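Local structure of ribonucleoside triphosphate reductase (Lactobacillus leichmannii, 1L1L) at residues L583-E595 with T600-A612. The protein probably reduces ribonucleoside triphosphates to their 2'-deoxy forms with the help of the B12 coenzyme, as an allosterically regulated monomeric class II ribonucleotide reductase. Numbering follows the deposited sequence.
Sequences LLPALKACGYRTE and TENTTCVEFPIKA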
loop_
_atom_site.group_PDB
_atom_site.type_symbol
_atom_site.label_atom_id
_atom_site.label_comp_id
_atom_site.label_asym_id
_atom_site.label_seq_id
_atom_site.Cartn_x
_atom_site.Cartn_y
_atom_site.Cartn_z
ATOM N N LEU A 583 20.171 17.678 1.895
ATOM C CA LEU A 583 19.622 18.362 0.732
ATOM C C LEU A 583 19.335 19.859 0.889
ATOM O O LEU A 583 19.303 20.586 -0.097
ATOM C CB LEU A 583 18.328 17.668 0.286
ATOM C CG LEU A 583 18.453 16.221 -0.186
ATOM C CD1 LEU A 583 17.067 15.664 -0.509
ATOM C CD2 LEU A 583 19.370 16.166 -1.422
ATOM N N LEU A 584 19.122 20.327 2.116
ATOM C CA LEU A 584 18.785 21.731 2.314
ATOM C C LEU A 584 19.781 22.750 1.789
ATOM O O LEU A 584 19.386 23.733 1.166
ATOM C CB LEU A 584 18.495 22.020 3.787
ATOM C CG LEU A 584 17.162 21.482 4.316
ATOM C CD1 LEU A 584 16.994 21.904 5.791
ATOM C CD2 LEU A 584 16.014 22.030 3.478
ATOM N N PRO A 585 21.084 22.544 2.039
ATOM C CA PRO A 585 22.004 23.553 1.515
ATOM C C PRO A 585 21.927 23.656 0.001
ATOM O O PRO A 585 22.014 24.746 -0.547
ATOM C CB PRO A 585 23.376 23.104 2.040
ATOM C CG PRO A 585 23.195 21.672 2.413
ATOM C CD PRO A 585 21.777 21.565 2.891
ATOM N N ALA A 586 21.743 22.524 -0.672
ATOM C CA ALA A 586 21.637 22.530 -2.122
ATOM C C ALA A 586 20.360 23.232 -2.579
ATOM O O ALA A 586 20.379 23.994 -3.555
ATOM C CB ALA A 586 21.680 21.096 -2.661
ATOM N N LEU A 587 19.245 22.991 -1.883
ATOM C CA LEU A 587 17.989 23.628 -2.260
ATOM C C LEU A 587 18.082 25.138 -2.030
ATOM O O LEU A 587 17.629 25.927 -2.859
ATOM C CB LEU A 587 16.820 23.028 -1.454
ATOM C CG LEU A 587 16.410 21.601 -1.873
ATOM C CD1 LEU A 587 15.571 20.962 -0.756
ATOM C CD2 LEU A 587 15.634 21.629 -3.183
ATOM N N LYS A 588 18.667 25.536 -0.904
ATOM C CA LYS A 588 18.813 26.960 -0.612
ATOM C C LYS A 588 19.701 27.620 -1.682
ATOM O O LYS A 588 19.408 28.720 -2.166
ATOM C CB LYS A 588 19.409 27.152 0.781
ATOM C CG LYS A 588 18.465 26.685 1.899
ATOM C CD LYS A 588 18.880 27.157 3.282
ATOM C CE LYS A 588 17.791 26.812 4.310
ATOM N NZ LYS A 588 18.117 27.283 5.691
ATOM N N ALA A 589 20.764 26.925 -2.071
ATOM C CA ALA A 589 21.685 27.448 -3.082
ATOM C C ALA A 589 21.020 27.600 -4.456
ATOM O O ALA A 589 21.472 28.390 -5.290
ATOM C CB ALA A 589 22.906 26.532 -3.188
ATOM N N CYS A 590 19.945 26.852 -4.701
ATOM C CA CYS A 590 19.258 26.935 -5.984
ATOM C C CYS A 590 18.150 27.984 -6.105
ATOM O O CYS A 590 17.563 28.138 -7.180
ATOM C CB CYS A 590 18.694 25.567 -6.364
ATOM S SG CYS A 590 19.958 24.334 -6.684
ATOM N N GLY A 591 17.846 28.693 -5.018
ATOM C CA GLY A 591 16.825 29.724 -5.083
ATOM C C GLY A 591 15.478 29.413 -4.435
ATOM O O GLY A 591 14.616 30.297 -4.342
ATOM N N TYR A 592 15.292 28.171 -4.001
ATOM C CA TYR A 592 14.043 27.762 -3.365
ATOM C C TYR A 592 13.815 28.549 -2.081
ATOM O O TYR A 592 14.750 28.755 -1.301
ATOM C CB TYR A 592 14.097 26.279 -3.022
ATOM C CG TYR A 592 14.055 25.372 -4.224
ATOM C CD1 TYR A 592 12.846 25.089 -4.863
ATOM C CD2 TYR A 592 15.226 24.815 -4.739
ATOM C CE1 TYR A 592 12.801 24.273 -5.983
ATOM C CE2 TYR A 592 15.192 23.996 -5.865
ATOM C CZ TYR A 592 13.979 23.733 -6.479
ATOM O OH TYR A 592 13.934 22.942 -7.601
ATOM N N ARG A 593 12.575 28.975 -1.863
ATOM C CA ARG A 593 12.236 29.722 -0.654
ATOM C C ARG A 593 12.034 28.723 0.471
ATOM O O ARG A 593 11.456 27.661 0.255
ATOM C CB ARG A 593 10.958 30.540 -0.862
ATOM C CG ARG A 593 11.139 31.740 -1.785
ATOM C CD ARG A 593 10.017 32.775 -1.629
ATOM N NE ARG A 593 10.212 33.893 -2.555
ATOM C CZ ARG A 593 9.350 34.889 -2.741
ATOM N NH1 ARG A 593 8.210 34.929 -2.064
ATOM N NH2 ARG A 593 9.630 35.853 -3.613
ATOM N N THR A 594 12.530 29.058 1.663
ATOM C CA THR A 594 12.405 28.178 2.823
ATOM C C THR A 594 11.927 28.957 4.054
ATOM O O THR A 594 12.030 30.183 4.109
ATOM C CB THR A 594 13.746 27.495 3.181
ATOM O OG1 THR A 594 14.670 28.470 3.675
ATOM C CG2 THR A 594 14.355 26.820 1.954
ATOM N N GLU A 595 11.424 28.225 5.045
ATOM C CA GLU A 595 10.924 28.831 6.272
ATOM C C GLU A 595 10.829 27.735 7.319
ATOM O O GLU A 595 10.683 26.558 6.984
ATOM C CB GLU A 595 9.528 29.417 6.031
ATOM C CG GLU A 595 8.470 28.333 5.835
ATOM C CD GLU A 595 7.158 28.851 5.286
ATOM O OE1 GLU A 595 6.566 29.775 5.904
ATOM O OE2 GLU A 595 6.712 28.321 4.236
ATOM N N THR A 600 5.964 21.371 13.164
ATOM C CA THR A 600 6.911 20.386 13.669
ATOM C C THR A 600 8.217 21.040 14.062
ATOM O O THR A 600 8.749 21.890 13.344
ATOM C CB THR A 600 7.220 19.301 12.607
ATOM O OG1 THR A 600 5.997 18.857 12.004
ATOM C CG2 THR A 600 7.914 18.109 13.249
ATOM N N GLU A 601 8.742 20.628 15.205
ATOM C CA GLU A 601 9.986 21.156 15.730
ATOM C C GLU A 601 11.182 20.781 14.848
ATOM O O GLU A 601 11.180 19.729 14.213
ATOM C CB GLU A 601 10.183 20.613 17.144
ATOM C CG GLU A 601 11.340 21.217 17.894
ATOM C CD GLU A 601 11.256 20.936 19.381
ATOM O OE1 GLU A 601 10.853 19.811 19.745
ATOM O OE2 GLU A 601 11.606 21.832 20.179
ATOM N N ASN A 602 12.191 21.650 14.817
ATOM C CA ASN A 602 13.420 21.432 14.040
ATOM C C ASN A 602 13.179 20.940 12.620
ATOM O O ASN A 602 13.851 20.017 12.156
ATOM C CB ASN A 602 14.326 20.424 14.744
ATOM C CG ASN A 602 14.616 20.801 16.174
ATOM O OD1 ASN A 602 15.139 21.883 16.455
ATOM N ND2 ASN A 602 14.282 19.904 17.094
ATOM N N THR A 603 12.232 21.558 11.929
ATOM C CA THR A 603 11.907 21.171 10.565
ATOM C C THR A 603 11.841 22.427 9.682
ATOM O O THR A 603 11.477 23.507 10.141
ATOM C CB THR A 603 10.556 20.408 10.538
ATOM O OG1 THR A 603 10.700 19.156 11.223
ATOM C CG2 THR A 603 10.097 20.158 9.127
ATOM N N THR A 604 12.211 22.280 8.415
ATOM C CA THR A 604 12.213 23.393 7.465
ATOM C C THR A 604 11.301 23.084 6.288
ATOM O O THR A 604 11.302 21.965 5.770
ATOM C CB THR A 604 13.643 23.649 6.874
ATOM O OG1 THR A 604 14.555 23.986 7.921
ATOM C CG2 THR A 604 13.611 24.785 5.856
ATOM N N CYS A 605 10.523 24.073 5.874
ATOM C CA CYS A 605 9.647 23.917 4.727
ATOM C C CYS A 605 10.381 24.498 3.528
ATOM O O CYS A 605 11.056 25.520 3.646
ATOM C CB CYS A 605 8.353 24.712 4.895
ATOM S SG CYS A 605 7.067 23.931 5.888
ATOM N N VAL A 606 10.249 23.842 2.384
ATOM C CA VAL A 606 10.853 24.349 1.166
ATOM C C VAL A 606 9.709 24.487 0.156
ATOM O O VAL A 606 8.948 23.534 -0.083
ATOM C CB VAL A 606 11.954 23.399 0.647
ATOM C CG1 VAL A 606 12.556 23.958 -0.641
ATOM C CG2 VAL A 606 13.040 23.240 1.712
ATOM N N GLU A 607 9.583 25.679 -0.425
ATOM C CA GLU A 607 8.512 25.971 -1.371
ATOM C C GLU A 607 8.823 25.655 -2.837
ATOM O O GLU A 607 9.769 26.210 -3.429
ATOM C CB GLU A 607 8.106 27.438 -1.217
ATOM C CG GLU A 607 7.962 27.830 0.261
ATOM C CD GLU A 607 7.359 29.198 0.484
ATOM O OE1 GLU A 607 7.097 29.922 -0.499
ATOM O OE2 GLU A 607 7.139 29.550 1.669
ATOM N N PHE A 608 8.010 24.774 -3.420
ATOM C CA PHE A 608 8.181 24.370 -4.823
ATOM C C PHE A 608 7.024 24.857 -5.685
ATOM O O PHE A 608 5.895 24.382 -5.546
ATOM C CB PHE A 608 8.256 22.840 -4.960
ATOM C CG PHE A 608 9.451 22.211 -4.296
ATOM C CD1 PHE A 608 9.509 22.069 -2.910
ATOM C CD2 PHE A 608 10.532 21.756 -5.064
ATOM C CE1 PHE A 608 10.626 21.485 -2.293
ATOM C CE2 PHE A 608 11.647 21.177 -4.463
ATOM C CZ PHE A 608 11.700 21.039 -3.077
ATOM N N PRO A 609 7.276 25.834 -6.572
ATOM C CA PRO A 609 6.199 26.327 -7.439
ATOM C C PRO A 609 5.857 25.195 -8.418
ATOM O O PRO A 609 6.762 24.565 -8.966
ATOM C CB PRO A 609 6.841 27.523 -8.151
ATOM C CG PRO A 609 7.879 27.997 -7.149
ATOM C CD PRO A 609 8.468 26.697 -6.659
ATOM N N ILE A 610 4.572 24.917 -8.625
ATOM C CA ILE A 610 4.184 23.838 -9.534
ATOM C C ILE A 610 2.983 24.148 -10.410
ATOM O O ILE A 610 1.950 24.626 -9.936
ATOM C CB ILE A 610 3.874 22.523 -8.771
ATOM C CG1 ILE A 610 5.129 22.025 -8.056
ATOM C CG2 ILE A 610 3.366 21.463 -9.749
ATOM C CD1 ILE A 610 4.940 20.719 -7.307
ATOM N N LYS A 611 3.129 23.860 -11.697
ATOM C CA LYS A 611 2.061 24.083 -12.660
ATOM C C LYS A 611 1.506 22.745 -13.108
ATOM O O LYS A 611 2.250 21.875 -13.560
ATOM C CB LYS A 611 2.579 24.843 -13.879
ATOM C CG LYS A 611 1.520 25.063 -14.947
ATOM C CD LYS A 611 2.050 25.925 -16.090
ATOM C CE LYS A 611 0.959 26.200 -17.125
ATOM N NZ LYS A 611 1.437 27.093 -18.226
ATOM N N ALA A 612 0.196 22.575 -12.980
ATOM C CA ALA A 612 -0.421 21.320 -13.386
ATOM C C ALA A 612 -0.659 21.310 -14.885
ATOM O O ALA A 612 -0.888 22.353 -15.497
ATOM C CB ALA A 612 -1.736 21.117 -12.653
HETATM O O HOH W 1 16.901 25.519 8.090
HETATM O O HOH W 2 10.302 28.899 -3.600
#
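Glu607 N donates to Arg593 O (2.8 Å). Two residues further Glu595 and Cys605 exchange backbone bonds both ways: Cys605 N to Glu595 O at 2.7 Å and the more bent Glu595 N to Cys605 O. Between them Thr594 and Val606 form a non-hydrogen-bonded pair, with Thr594 CA 3.1 Å from Cys605 O in a CA-H...O contact. At the end nearer the helix, a water accepts from Arg593 N and donates to Glu607 O. Apolar contacts gather on the face carrying Thr594 and Val606. The two methyls of Val606 divide the work: CG1, anti to the backbone N (chi1 179°), meets Tyr592 CB, while CG2 lies 3.7 Å from Leu584 CD2 and also touches Thr594 CG2. Leu587 CD2 reaches Phe608 CZ. Tyr592 CD1 lies over one face of the Phe608 ring, toward its rim, with the ring planes inclined at 43°, and the edge of the Tyr592 ring meets Glu607 O. The arrangement is a beta hairpin, 593-596 with 603-611, lying at one edge of an antiparallel sheet; helix 583-589, ended by a Schellman motif at Gly591, packs against it, and strand 570-578 flanks 603-611 on its other side. Charged groups occupy the face of Glu595 and Glu607. Their OE2 atoms approach to 2.9 Å, a like-charge contact probably eased by Arg574, which forms a salt bridge with Glu595; Arg701 similarly pairs with Glu607 OE1, and Arg593 reaches out to a salt bridge with Glu704. Thr604 OG1, bonded to Asp579, also receives a bond from a water that accepts from Lys588 NZ.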